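Isomerase/lactonizing enzyme (Agrobacterium tumefaciens, PDB 1RVK) is of unknown function but belongs to the enolase superfamily and binds magnesium, so it probably acts on a carboxylate substrate through a metal-stabilised enolate. Local coordinates at residues T4-R9 with V69-D74; E73-R78 with W109-R114; V104-W109 with G287-A292; Q118-L123 with P365-D370. All blocks are in the same frame, centred on the assembly; numbering follows the deposited sequence.

In the fold
From the N terminus, strand 3-15 receives the end of helix 59-70 in interaction 1, closing a loop of mostly strand within the N-terminal domain. Interaction 2 begins where that contact ends, sharing Glu73 and Asp74, and closes a helical loop onto helix 98-116. The same helix carries interaction 3, which shares Trp109 with interaction 2 and crosses it in sequence, joining the N-terminal domain to the start of helix 289-301 in the barrel. Interaction 4 crosses interaction 3 in turn, pairing residues 118-123 with a loop near the C terminus. Leu70 packs on Val104 and Leu108, Asp110 meets Leu367, and Trp109 joins interactions 2 and 3, so the four contacts are linked in a continuous network.

Interaction 1: residues T4-R9 with V69-D74; sequences TDVEVR and VLIGED
Ile71 reaches strand 3-15 with the end of its side chain, its CD1 lying 3.6 Å from Thr4 O and 3.8 Å from Asp5 N. The same methyl packs against Val6, with CD1 of Ile71 3.8 Å from CG2 of Val6. That valine branch also meets Leu70, whose CD1 stands 4.1 Å from Val6 CG2, the two side chains crossing at about a right angle. One methyl of Val6 thus serves both partners, and it is the branch set opposite the carbonyl carbon (CG1 taking the place opposite the nitrogen, chi1 178°).

Behind these contacts, the helix ends at Leu70 and the chain reverses in a type II turn from Leu70 to Glu73, closed by a bond from Glu73 N to Leu70 O of 3.0 Å. Gly72 takes the positive phi that this turn needs. On the strand, Thr4 and Asp5 both face Arg41 of strand 30-42 in a classic beta bulge, and Thr4 OG1 donates to Asp5 OD2 over 3.0 Å, from above the carboxylate plane. The C-terminal end of helix 59-70 is thereby packed on the edge strand of the three-stranded antiparallel sheet of the N-terminal domain. Between the two segments the contact is apolar, with no hydrogen bond, and the turn is tied to the strand one residue earlier, through backbone bonds of Gly72 and Glu73 to Ile3.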
loop_
_atom_site.group_PDB
_atom_site.type_symbol
_atom_site.label_atom_id
_atom_site.label_comp_id
_atom_site.label_asym_id
_atom_site.label_seq_id
_atom_site.Cartn_x
_atom_site.Cartn_y
_atom_site.Cartn_z
ATOM N N THR A 4 -9.887 21.998 -16.385
ATOM C CA THR A 4 -11.100 22.127 -17.181
ATOM C C THR A 4 -11.964 20.873 -17.184
ATOM O O THR A 4 -13.169 20.952 -17.424
ATOM C CB THR A 4 -10.777 22.491 -18.649
ATOM O OG1 THR A 4 -9.897 21.507 -19.208
ATOM C CG2 THR A 4 -10.117 23.859 -18.724
ATOM N N ASP A 5 -11.359 19.718 -16.914
ATOM C CA ASP A 5 -12.111 18.463 -16.916
ATOM C C ASP A 5 -11.629 17.441 -15.892
ATOM O O ASP A 5 -10.441 17.371 -15.576
ATOM C CB ASP A 5 -12.026 17.805 -18.296
ATOM C CG ASP A 5 -12.517 18.704 -19.410
ATOM O OD1 ASP A 5 -13.748 18.821 -19.582
ATOM O OD2 ASP A 5 -11.666 19.295 -20.111
ATOM N N VAL A 6 -12.572 16.653 -15.385
ATOM C CA VAL A 6 -12.292 15.566 -14.449
ATOM C C VAL A 6 -13.099 14.412 -15.035
ATOM O O VAL A 6 -14.328 14.465 -15.077
ATOM C CB VAL A 6 -12.795 15.865 -13.024
ATOM C CG1 VAL A 6 -12.513 14.669 -12.118
ATOM C CG2 VAL A 6 -12.104 17.103 -12.480
ATOM N N GLU A 7 -12.411 13.378 -15.504
ATOM C CA GLU A 7 -13.095 12.252 -16.127
ATOM C C GLU A 7 -12.704 10.898 -15.555
ATOM O O GLU A 7 -11.577 10.697 -15.109
ATOM C CB GLU A 7 -12.813 12.258 -17.630
ATOM C CG GLU A 7 -12.880 13.647 -18.251
ATOM C CD GLU A 7 -12.398 13.674 -19.691
ATOM O OE1 GLU A 7 -11.399 12.986 -20.000
ATOM O OE2 GLU A 7 -13.010 14.394 -20.509
ATOM N N VAL A 8 -13.652 9.969 -15.584
ATOM C CA VAL A 8 -13.424 8.619 -15.095
ATOM C C VAL A 8 -13.710 7.639 -16.222
ATOM O O VAL A 8 -14.758 7.705 -16.863
ATOM C CB VAL A 8 -14.344 8.281 -13.902
ATOM C CG1 VAL A 8 -14.160 6.817 -13.500
ATOM C CG2 VAL A 8 -14.020 9.194 -12.725
ATOM N N ARG A 9 -12.764 6.741 -16.464
ATOM C CA ARG A 9 -12.910 5.729 -17.499
ATOM C C ARG A 9 -12.787 4.367 -16.839
ATOM O O ARG A 9 -11.753 4.040 -16.254
ATOM C CB ARG A 9 -11.823 5.891 -18.568
ATOM C CG ARG A 9 -11.941 7.173 -19.381
ATOM C CD ARG A 9 -10.798 7.309 -20.373
ATOM N NE ARG A 9 -11.019 8.410 -21.308
ATOM C CZ ARG A 9 -11.063 9.695 -20.965
ATOM N NH1 ARG A 9 -10.896 10.057 -19.700
ATOM N NH2 ARG A 9 -11.282 10.620 -21.891
ATOM N N VAL A 69 -14.763 20.890 -6.415
ATOM C CA VAL A 69 -13.529 21.390 -5.831
ATOM C C VAL A 69 -12.462 21.708 -6.875
ATOM O O VAL A 69 -11.804 22.746 -6.798
ATOM C CB VAL A 69 -12.930 20.369 -4.828
ATOM C CG1 VAL A 69 -11.543 20.825 -4.374
ATOM C CG2 VAL A 69 -13.858 20.215 -3.635
ATOM N N LEU A 70 -12.311 20.825 -7.858
ATOM C CA LEU A 70 -11.278 20.981 -8.881
ATOM C C LEU A 70 -11.527 21.873 -10.097
ATOM O O LEU A 70 -10.665 22.661 -10.465
ATOM C CB LEU A 70 -10.852 19.605 -9.398
ATOM C CG LEU A 70 -10.258 18.587 -8.423
ATOM C CD1 LEU A 70 -9.721 17.397 -9.213
ATOM C CD2 LEU A 70 -9.146 19.224 -7.620
ATOM N N ILE A 71 -12.684 21.737 -10.735
ATOM C CA ILE A 71 -12.971 22.515 -11.938
ATOM C C ILE A 71 -12.785 24.019 -11.776
ATOM O O ILE A 71 -13.358 24.633 -10.876
ATOM C CB ILE A 71 -14.403 22.233 -12.454
ATOM C CG1 ILE A 71 -14.553 20.741 -12.774
ATOM C CG2 ILE A 71 -14.679 23.052 -13.714
ATOM C CD1 ILE A 71 -13.652 20.253 -13.894
ATOM N N GLY A 72 -11.971 24.598 -12.655
ATOM C CA GLY A 72 -11.713 26.029 -12.626
ATOM C C GLY A 72 -10.620 26.456 -11.666
ATOM O O GLY A 72 -10.391 27.649 -11.458
ATOM N N GLU A 73 -9.922 25.481 -11.095
ATOM C CA GLU A 73 -8.867 25.763 -10.129
ATOM C C GLU A 73 -7.468 25.487 -10.685
ATOM O O GLU A 73 -7.298 24.650 -11.567
ATOM C CB GLU A 73 -9.110 24.908 -8.881
ATOM C CG GLU A 73 -9.123 25.675 -7.574
ATOM C CD GLU A 73 -10.092 26.843 -7.581
ATOM O OE1 GLU A 73 -11.316 26.626 -7.704
ATOM O OE2 GLU A 73 -9.621 27.988 -7.462
ATOM N N ASP A 74 -6.476 26.204 -10.162
ATOM C CA ASP A 74 -5.077 26.037 -10.566
ATOM C C ASP A 74 -4.677 24.654 -10.056
ATOM O O ASP A 74 -4.686 24.415 -8.850
ATOM C CB ASP A 74 -4.222 27.114 -9.888
ATOM C CG ASP A 74 -2.770 27.094 -10.333
ATOM O OD1 ASP A 74 -2.239 26.007 -10.646
ATOM O OD2 ASP A 74 -2.148 28.180 -10.351
#

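Interaction 2: residues E73-R78 with W109-R114; sequences EDHRDR and WDLAGR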
loop_
_atom_site.group_PDB
_atom_site.type_symbol
_atom_site.label_atom_id
_atom_site.label_comp_id
_atom_site.label_asym_id
_atom_site.label_seq_id
_atom_site.Cartn_x
_atom_site.Cartn_y
_atom_site.Cartn_z
ATOM N N GLU A 73 -9.922 25.481 -11.095
ATOM C CA GLU A 73 -8.867 25.763 -10.129
ATOM C C GLU A 73 -7.468 25.487 -10.685
ATOM O O GLU A 73 -7.298 24.650 -11.567
ATOM C CB GLU A 73 -9.110 24.908 -8.881
ATOM C CG GLU A 73 -9.123 25.675 -7.574
ATOM C CD GLU A 73 -10.092 26.843 -7.581
ATOM O OE1 GLU A 73 -11.316 26.626 -7.704
ATOM O OE2 GLU A 73 -9.621 27.988 -7.462
ATOM N N ASP A 74 -6.476 26.204 -10.162
ATOM C CA ASP A 74 -5.077 26.037 -10.566
ATOM C C ASP A 74 -4.677 24.654 -10.056
ATOM O O ASP A 74 -4.686 24.415 -8.850
ATOM C CB ASP A 74 -4.222 27.114 -9.888
ATOM C CG ASP A 74 -2.770 27.094 -10.333
ATOM O OD1 ASP A 74 -2.239 26.007 -10.646
ATOM O OD2 ASP A 74 -2.148 28.180 -10.351
ATOM N N HIS A 75 -4.326 23.745 -10.962
ATOM C CA HIS A 75 -3.975 22.383 -10.550
ATOM C C HIS A 75 -2.778 22.278 -9.608
ATOM O O HIS A 75 -2.617 21.270 -8.919
ATOM C CB HIS A 75 -3.712 21.497 -11.774
ATOM C CG HIS A 75 -2.365 21.704 -12.397
ATOM N ND1 HIS A 75 -2.096 22.736 -13.271
ATOM C CD2 HIS A 75 -1.207 21.013 -12.264
ATOM C CE1 HIS A 75 -0.831 22.672 -13.650
ATOM N NE2 HIS A 75 -0.269 21.635 -13.054
ATOM N N ARG A 76 -1.939 23.305 -9.580
ATOM C CA ARG A 76 -0.748 23.290 -8.737
ATOM C C ARG A 76 -1.026 23.563 -7.263
ATOM O O ARG A 76 -0.150 23.380 -6.423
ATOM C CB ARG A 76 0.266 24.318 -9.250
ATOM C CG ARG A 76 0.711 24.092 -10.685
ATOM C CD ARG A 76 1.529 25.272 -11.178
ATOM N NE ARG A 76 0.749 26.508 -11.145
ATOM C CZ ARG A 76 1.249 27.716 -11.380
ATOM N NH1 ARG A 76 0.462 28.783 -11.330
ATOM N NH2 ARG A 76 2.538 27.860 -11.659
ATOM N N ASP A 77 -2.235 24.020 -6.957
ATOM C CA ASP A 77 -2.612 24.326 -5.580
ATOM C C ASP A 77 -3.069 23.071 -4.849
ATOM O O ASP A 77 -4.138 23.052 -4.238
ATOM C CB ASP A 77 -3.739 25.356 -5.575
ATOM C CG ASP A 77 -3.288 26.713 -6.072
ATOM O OD1 ASP A 77 -4.163 27.529 -6.422
ATOM O OD2 ASP A 77 -2.062 26.968 -6.103
ATOM N N ARG A 78 -2.239 22.034 -4.903
ATOM C CA ARG A 78 -2.546 20.751 -4.279
ATOM C C ARG A 78 -2.907 20.815 -2.800
ATOM O O ARG A 78 -3.781 20.079 -2.343
ATOM C CB ARG A 78 -1.377 19.787 -4.477
ATOM C CG ARG A 78 -1.117 19.429 -5.936
ATOM C CD ARG A 78 -0.001 18.408 -6.045
ATOM N NE ARG A 78 1.283 18.953 -5.619
ATOM C CZ ARG A 78 2.075 19.697 -6.383
ATOM N NH1 ARG A 78 3.224 20.152 -5.900
ATOM N NH2 ARG A 78 1.730 19.974 -7.632
ATOM N N TRP A 109 -0.792 15.101 -8.709
ATOM C CA TRP A 109 0.664 15.013 -8.710
ATOM C C TRP A 109 1.150 14.541 -10.079
ATOM O O TRP A 109 2.147 15.046 -10.601
ATOM C CB TRP A 109 1.153 14.037 -7.639
ATOM C CG TRP A 109 1.368 14.661 -6.296
ATOM C CD1 TRP A 109 0.573 14.535 -5.191
ATOM C CD2 TRP A 109 2.466 15.493 -5.908
ATOM N NE1 TRP A 109 1.111 15.237 -4.138
ATOM C CE2 TRP A 109 2.274 15.833 -4.551
ATOM C CE3 TRP A 109 3.594 15.985 -6.577
ATOM C CZ2 TRP A 109 3.174 16.645 -3.847
ATOM C CZ3 TRP A 109 4.488 16.791 -5.878
ATOM C CH2 TRP A 109 4.270 17.111 -4.526
ATOM N N ASP A 110 0.448 13.569 -10.658
ATOM C CA ASP A 110 0.830 13.053 -11.970
ATOM C C ASP A 110 0.706 14.159 -13.014
ATOM O O ASP A 110 1.541 14.276 -13.910
ATOM C CB ASP A 110 -0.057 11.865 -12.360
ATOM C CG ASP A 110 0.422 11.167 -13.623
ATOM O OD1 ASP A 110 1.590 10.727 -13.649
ATOM O OD2 ASP A 110 -0.368 11.052 -14.588
ATOM N N LEU A 111 -0.335 14.975 -12.885
ATOM C CA LEU A 111 -0.563 16.078 -13.811
ATOM C C LEU A 111 0.578 17.092 -13.753
ATOM O O LEU A 111 1.052 17.563 -14.785
ATOM C CB LEU A 111 -1.891 16.769 -13.487
ATOM C CG LEU A 111 -2.197 18.079 -14.222
ATOM C CD1 LEU A 111 -2.226 17.856 -15.729
ATOM C CD2 LEU A 111 -3.535 18.613 -13.743
ATOM N N ALA A 112 1.014 17.436 -12.544
ATOM C CA ALA A 112 2.103 18.394 -12.390
ATOM C C ALA A 112 3.393 17.812 -12.954
ATOM O O ALA A 112 4.150 18.503 -13.635
ATOM C CB ALA A 112 2.291 18.749 -10.915
ATOM N N GLY A 113 3.637 16.534 -12.668
ATOM C CA GLY A 113 4.840 15.878 -13.153
ATOM C C GLY A 113 4.884 15.755 -14.665
ATOM O O GLY A 113 5.903 16.047 -15.293
ATOM N N ARG A 114 3.780 15.312 -15.256
ATOM C CA ARG A 114 3.725 15.176 -16.703
ATOM C C ARG A 114 3.826 16.547 -17.370
ATOM O O ARG A 114 4.488 16.694 -18.394
ATOM C CB ARG A 114 2.436 14.468 -17.129
ATOM C CG ARG A 114 2.432 12.965 -16.850
ATOM C CD ARG A 114 1.137 12.310 -17.329
ATOM N NE ARG A 114 1.087 10.887 -16.993
ATOM C CZ ARG A 114 1.347 9.898 -17.846
ATOM N NH1 ARG A 114 1.672 10.164 -19.104
ATOM N NH2 ARG A 114 1.290 8.636 -17.435
#
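Arg78 lies across the indole of Trp109 in a cation-pi contact, with CZ 3.8 Å from the centroid of the six-membered ring and 11° off its normal. The guanidinium is inclined to the ring by 35° rather than stacked flat. Its aliphatic part joins in: CD sits 3.7 Å from the centroid of the five-membered ring in a CH-pi contact, so the chain spans both rings of the indole. A bend at chi3 (-66°) turns the guanidinium along the ring system and brings NH2 to 3.5 Å from CB of Ala112.

Van der Waals packing comes from His75 and Leu111. CD2 of the leucine lies 3.5 Å from His75 CB, and CA of Ala112 approaches the imidazole at its edge. The polar end of His75 looks beyond both segments, ND1 being hydrogen-bonded to Met1 O.

Among the charged groups, Arg76 grips Asp74 side-on, NE to OD1 at 3.1 Å and NH1 to OD2 at 2.9 Å, both through syn lone pairs of the carboxylate. Asp74 OD1 also takes the backbone N of Arg76, an Asx turn that shapes the link. This link from helix 59-70 and the first residue of helix 78-89 pack on helix 98-116 in the N-terminal capping domain of the enolase superfamily.

Interaction 3: residues V104-W109 with G287-A292; sequences VDCALW and GGITPA
Ile289, Asp105 and Trp109 carry this contact between helix 98-116 of the N-terminal domain and the first turn of helix 289-301 of the barrel domain. Ile289 lies against the indole with two parts of its side chain: CB is 3.6 Å from Trp109 CD1, and CG2 stands over one face, 3.9 Å from the centroid of the five-membered ring, in a CH-pi contact displaced toward the rim. Its CG1 branch packs on Cys106, 3.9 Å from SG.

Asp105 points its carboxylate at the start of the helix. Its OD1 accepts from Thr290 OG1 at 2.7 Å through the syn lone pair, while OD2 takes the backbone N of Thr290 in a nearly straight bond of 2.9 Å, angle 173°. With CG opposite its own backbone N (chi1 -176°), the acid extends from helix 98-116 to the N-cap residue Gly288, where the close approach of OD2 fits the absence of a side chain.

Trp109 adds the third bond: NE1 donates to Thr290 OG1 over 3.2 Å, with the oxygen 19° out of the ring plane. That hydroxyl thus receives from the indole and donates to the acid. Trp82 meets Asp105 and bonds to Gly287 O. A buried carboxylate facing a helix N terminus and held by two donors is probably stabilised in its charged form, giving this domain interface a polar patch beside apolar packing.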
loop_
_atom_site.group_PDB
_atom_site.type_symbol
_atom_site.label_atom_id
_atom_site.label_comp_id
_atom_site.label_asym_id
_atom_site.label_seq_id
_atom_site.Cartn_x
_atom_site.Cartn_y
_atom_site.Cartn_z
ATOM N N VAL A 104 -7.555 11.396 -6.257
ATOM C CA VAL A 104 -7.564 12.758 -6.775
ATOM C C VAL A 104 -6.203 13.422 -6.564
ATOM O O VAL A 104 -5.663 14.056 -7.472
ATOM C CB VAL A 104 -8.651 13.607 -6.089
ATOM C CG1 VAL A 104 -8.562 15.047 -6.565
ATOM C CG2 VAL A 104 -10.026 13.039 -6.399
ATOM N N ASP A 105 -5.652 13.274 -5.363
ATOM C CA ASP A 105 -4.354 13.860 -5.038
ATOM C C ASP A 105 -3.279 13.256 -5.944
ATOM O O ASP A 105 -2.401 13.963 -6.434
ATOM C CB ASP A 105 -4.010 13.590 -3.565
ATOM C CG ASP A 105 -2.717 14.262 -3.127
ATOM O OD1 ASP A 105 -2.673 15.510 -3.070
ATOM O OD2 ASP A 105 -1.743 13.539 -2.837
ATOM N N CYS A 106 -3.353 11.950 -6.175
ATOM C CA CYS A 106 -2.368 11.289 -7.029
ATOM C C CYS A 106 -2.446 11.782 -8.469
ATOM O O CYS A 106 -1.419 12.016 -9.101
ATOM C CB CYS A 106 -2.543 9.771 -6.977
ATOM S SG CYS A 106 -1.888 9.036 -5.456
ATOM N N ALA A 107 -3.660 11.932 -8.987
ATOM C CA ALA A 107 -3.844 12.425 -10.350
ATOM C C ALA A 107 -3.288 13.846 -10.467
ATOM O O ALA A 107 -2.729 14.221 -11.498
ATOM C CB ALA A 107 -5.330 12.409 -10.723
ATOM N N LEU A 108 -3.444 14.639 -9.409
ATOM C CA LEU A 108 -2.937 16.010 -9.414
ATOM C C LEU A 108 -1.413 16.018 -9.446
ATOM O O LEU A 108 -0.803 16.849 -10.117
ATOM C CB LEU A 108 -3.446 16.769 -8.185
ATOM C CG LEU A 108 -4.596 17.774 -8.338
ATOM C CD1 LEU A 108 -5.411 17.518 -9.591
ATOM C CD2 LEU A 108 -5.457 17.724 -7.092
ATOM N N TRP A 109 -0.792 15.101 -8.709
ATOM C CA TRP A 109 0.664 15.013 -8.710
ATOM C C TRP A 109 1.150 14.541 -10.079
ATOM O O TRP A 109 2.147 15.046 -10.601
ATOM C CB TRP A 109 1.153 14.037 -7.639
ATOM C CG TRP A 109 1.368 14.661 -6.296
ATOM C CD1 TRP A 109 0.573 14.535 -5.191
ATOM C CD2 TRP A 109 2.466 15.493 -5.908
ATOM N NE1 TRP A 109 1.111 15.237 -4.138
ATOM C CE2 TRP A 109 2.274 15.833 -4.551
ATOM C CE3 TRP A 109 3.594 15.985 -6.577
ATOM C CZ2 TRP A 109 3.174 16.645 -3.847
ATOM C CZ3 TRP A 109 4.488 16.791 -5.878
ATOM C CH2 TRP A 109 4.270 17.111 -4.526
ATOM N N GLY A 287 -5.052 9.219 2.467
ATOM C CA GLY A 287 -5.643 10.156 1.529
ATOM C C GLY A 287 -4.775 10.799 0.469
ATOM O O GLY A 287 -5.080 11.903 0.020
ATOM N N GLY A 288 -3.695 10.138 0.066
ATOM C CA GLY A 288 -2.861 10.706 -0.978
ATOM C C GLY A 288 -1.383 10.864 -0.678
ATOM O O GLY A 288 -0.916 10.610 0.435
ATOM N N ILE A 289 -0.646 11.277 -1.703
ATOM C CA ILE A 289 0.786 11.499 -1.590
ATOM C C ILE A 289 1.051 12.681 -0.661
ATOM O O ILE A 289 1.956 12.635 0.164
ATOM C CB ILE A 289 1.400 11.770 -2.991
ATOM C CG1 ILE A 289 1.388 10.476 -3.807
ATOM C CG2 ILE A 289 2.826 12.293 -2.865
ATOM C CD1 ILE A 289 1.743 10.672 -5.271
ATOM N N THR A 290 0.248 13.734 -0.782
ATOM C CA THR A 290 0.433 14.912 0.060
ATOM C C THR A 290 0.409 14.558 1.556
ATOM O O THR A 290 1.365 14.844 2.274
ATOM C CB THR A 290 -0.619 15.984 -0.272
ATOM O OG1 THR A 290 -0.528 16.306 -1.669
ATOM C CG2 THR A 290 -0.376 17.250 0.544
ATOM N N PRO A 291 -0.672 13.924 2.044
ATOM C CA PRO A 291 -0.681 13.582 3.473
ATOM C C PRO A 291 0.327 12.486 3.835
ATOM O O PRO A 291 0.786 12.411 4.974
ATOM C CB PRO A 291 -2.135 13.169 3.726
ATOM C CG PRO A 291 -2.590 12.667 2.382
ATOM C CD PRO A 291 -1.994 13.681 1.440
ATOM N N ALA A 292 0.679 11.638 2.872
ATOM C CA ALA A 292 1.653 10.582 3.145
ATOM C C ALA A 292 2.995 11.242 3.451
ATOM O O ALA A 292 3.703 10.840 4.376
ATOM C CB ALA A 292 1.783 9.647 1.941
#

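Interaction 4: residues Q118-L123 with P365-D370; sequences QPVYKL and PGLGED
Pro365 meets Gln118 with CA and CB, CA lying 3.6 Å from Gln118 O in a CA-H...O contact. The proline CB approaches Gln118 N at 3.9 Å.

At Gly366 both strong bonds are made. Its N donates to Gln118 O over 2.8 Å, and its O accepts from Val120 N at the same length, 2.8 Å. The two donors each stand above the plane of the carbonyl they meet, by 43° at Gln118 and 38° at Gly366. Together the bonds make a single beta bridge between Pro119 and Gly366, with a further CA-H...O contact from Pro119 CA to Gly366 O. The bridge joins the start of helix 120-124, in the N-terminal domain, to a loop near the C-terminal end of the chain, and so ties together the two domains of the enolase-type fold. CG2 of Val120, the branch opposite the carbonyl carbon (CG1 lying opposite the backbone N, chi1 165°), lies 3.4 Å from Gly366 C.

Leu367 follows within a type II' turn from Pro365 to Gly368, whose positive phi at Gly366 favours a glycine. Although its CB points away from residues 118-123, its CD2 returns to 4.2 Å from Val120 CG2, and its backbone N is bonded to Asp110 OD1 of helix 98-116.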
loop_
_atom_site.group_PDB
_atom_site.type_symbol
_atom_site.label_atom_id
_atom_site.label_comp_id
_atom_site.label_asym_id
_atom_site.label_seq_id
_atom_site.Cartn_x
_atom_site.Cartn_y
_atom_site.Cartn_z
ATOM N N GLN A 118 8.711 15.852 -15.293
ATOM C CA GLN A 118 9.495 15.464 -14.123
ATOM C C GLN A 118 8.887 14.315 -13.324
ATOM O O GLN A 118 7.671 14.259 -13.141
ATOM C CB GLN A 118 9.614 16.658 -13.173
ATOM C CG GLN A 118 10.316 17.870 -13.743
ATOM C CD GLN A 118 11.803 17.661 -13.846
ATOM O OE1 GLN A 118 12.455 17.288 -12.869
ATOM N NE2 GLN A 118 12.356 17.904 -15.027
ATOM N N PRO A 119 9.724 13.382 -12.842
ATOM C CA PRO A 119 9.179 12.273 -12.050
ATOM C C PRO A 119 8.687 12.923 -10.755
ATOM O O PRO A 119 9.311 13.867 -10.263
ATOM C CB PRO A 119 10.394 11.383 -11.805
ATOM C CG PRO A 119 11.283 11.671 -12.990
ATOM C CD PRO A 119 11.151 13.169 -13.139
ATOM N N VAL A 120 7.582 12.439 -10.202
ATOM C CA VAL A 120 7.054 13.044 -8.983
ATOM C C VAL A 120 8.048 13.111 -7.822
ATOM O O VAL A 120 8.135 14.138 -7.146
ATOM C CB VAL A 120 5.747 12.333 -8.531
ATOM C CG1 VAL A 120 5.402 12.693 -7.079
ATOM C CG2 VAL A 120 4.602 12.760 -9.448
ATOM N N TYR A 121 8.816 12.050 -7.592
ATOM C CA TYR A 121 9.756 12.087 -6.474
ATOM C C TYR A 121 10.850 13.136 -6.660
ATOM O O TYR A 121 11.371 13.665 -5.683
ATOM C CB TYR A 121 10.355 10.696 -6.213
ATOM C CG TYR A 121 11.511 10.273 -7.094
ATOM C CD1 TYR A 121 12.819 10.267 -6.604
ATOM C CD2 TYR A 121 11.293 9.806 -8.386
ATOM C CE1 TYR A 121 13.881 9.793 -7.381
ATOM C CE2 TYR A 121 12.344 9.336 -9.170
ATOM C CZ TYR A 121 13.631 9.325 -8.662
ATOM O OH TYR A 121 14.654 8.804 -9.427
ATOM N N LYS A 122 11.185 13.449 -7.912
ATOM C CA LYS A 122 12.196 14.464 -8.194
ATOM C C LYS A 122 11.616 15.859 -7.958
ATOM O O LYS A 122 12.343 16.793 -7.607
ATOM C CB LYS A 122 12.686 14.342 -9.640
ATOM C CG LYS A 122 13.548 13.117 -9.910
ATOM C CD LYS A 122 14.942 13.249 -9.303
ATOM C CE LYS A 122 15.799 12.043 -9.668
ATOM N NZ LYS A 122 17.203 12.147 -9.184
ATOM N N LEU A 123 10.306 15.996 -8.159
ATOM C CA LEU A 123 9.615 17.269 -7.949
ATOM C C LEU A 123 9.503 17.549 -6.460
ATOM O O LEU A 123 9.629 18.689 -6.012
ATOM C CB LEU A 123 8.209 17.232 -8.551
ATOM C CG LEU A 123 8.074 17.406 -10.061
ATOM C CD1 LEU A 123 6.598 17.365 -10.441
ATOM C CD2 LEU A 123 8.696 18.734 -10.481
ATOM N N PRO A 365 8.047 10.823 -16.449
ATOM C CA PRO A 365 7.329 11.942 -15.824
ATOM C C PRO A 365 6.094 11.578 -14.999
ATOM O O PRO A 365 5.433 10.568 -15.246
ATOM C CB PRO A 365 6.995 12.843 -17.013
ATOM C CG PRO A 365 6.828 11.867 -18.130
ATOM C CD PRO A 365 7.989 10.919 -17.918
ATOM N N GLY A 366 5.785 12.427 -14.020
ATOM C CA GLY A 366 4.642 12.181 -13.160
ATOM C C GLY A 366 4.885 10.954 -12.303
ATOM O O GLY A 366 5.997 10.752 -11.801
ATOM N N LEU A 367 3.851 10.139 -12.123
ATOM C CA LEU A 367 3.975 8.919 -11.332
ATOM C C LEU A 367 4.722 7.861 -12.133
ATOM O O LEU A 367 5.092 6.809 -11.609
ATOM C CB LEU A 367 2.594 8.398 -10.933
ATOM C CG LEU A 367 1.826 9.279 -9.944
ATOM C CD1 LEU A 367 0.395 8.785 -9.817
ATOM C CD2 LEU A 367 2.531 9.265 -8.593
ATOM N N GLY A 368 4.944 8.147 -13.413
ATOM C CA GLY A 368 5.681 7.223 -14.254
ATOM C C GLY A 368 4.966 5.951 -14.659
ATOM O O GLY A 368 5.609 4.984 -15.069
ATOM N N GLU A 369 3.644 5.926 -14.545
ATOM C CA GLU A 369 2.909 4.737 -14.943
ATOM C C GLU A 369 2.813 4.758 -16.470
ATOM O O GLU A 369 2.290 5.704 -17.063
ATOM C CB GLU A 369 1.528 4.715 -14.272
ATOM C CG GLU A 369 1.627 4.722 -12.738
ATOM C CD GLU A 369 0.303 4.493 -12.024
ATOM O OE1 GLU A 369 -0.678 5.199 -12.324
ATOM O OE2 GLU A 369 0.246 3.609 -11.140
ATOM N N ASP A 370 3.363 3.721 -17.094
ATOM C CA ASP A 370 3.391 3.585 -18.554
ATOM C C ASP A 370 2.033 3.054 -19.009
ATOM O O ASP A 370 1.877 1.868 -19.304
ATOM C CB ASP A 370 4.510 2.609 -18.939
ATOM C CG ASP A 370 4.942 2.743 -20.388
ATOM O OD1 ASP A 370 5.853 1.992 -20.799
ATOM O OD2 ASP A 370 4.380 3.593 -21.111
#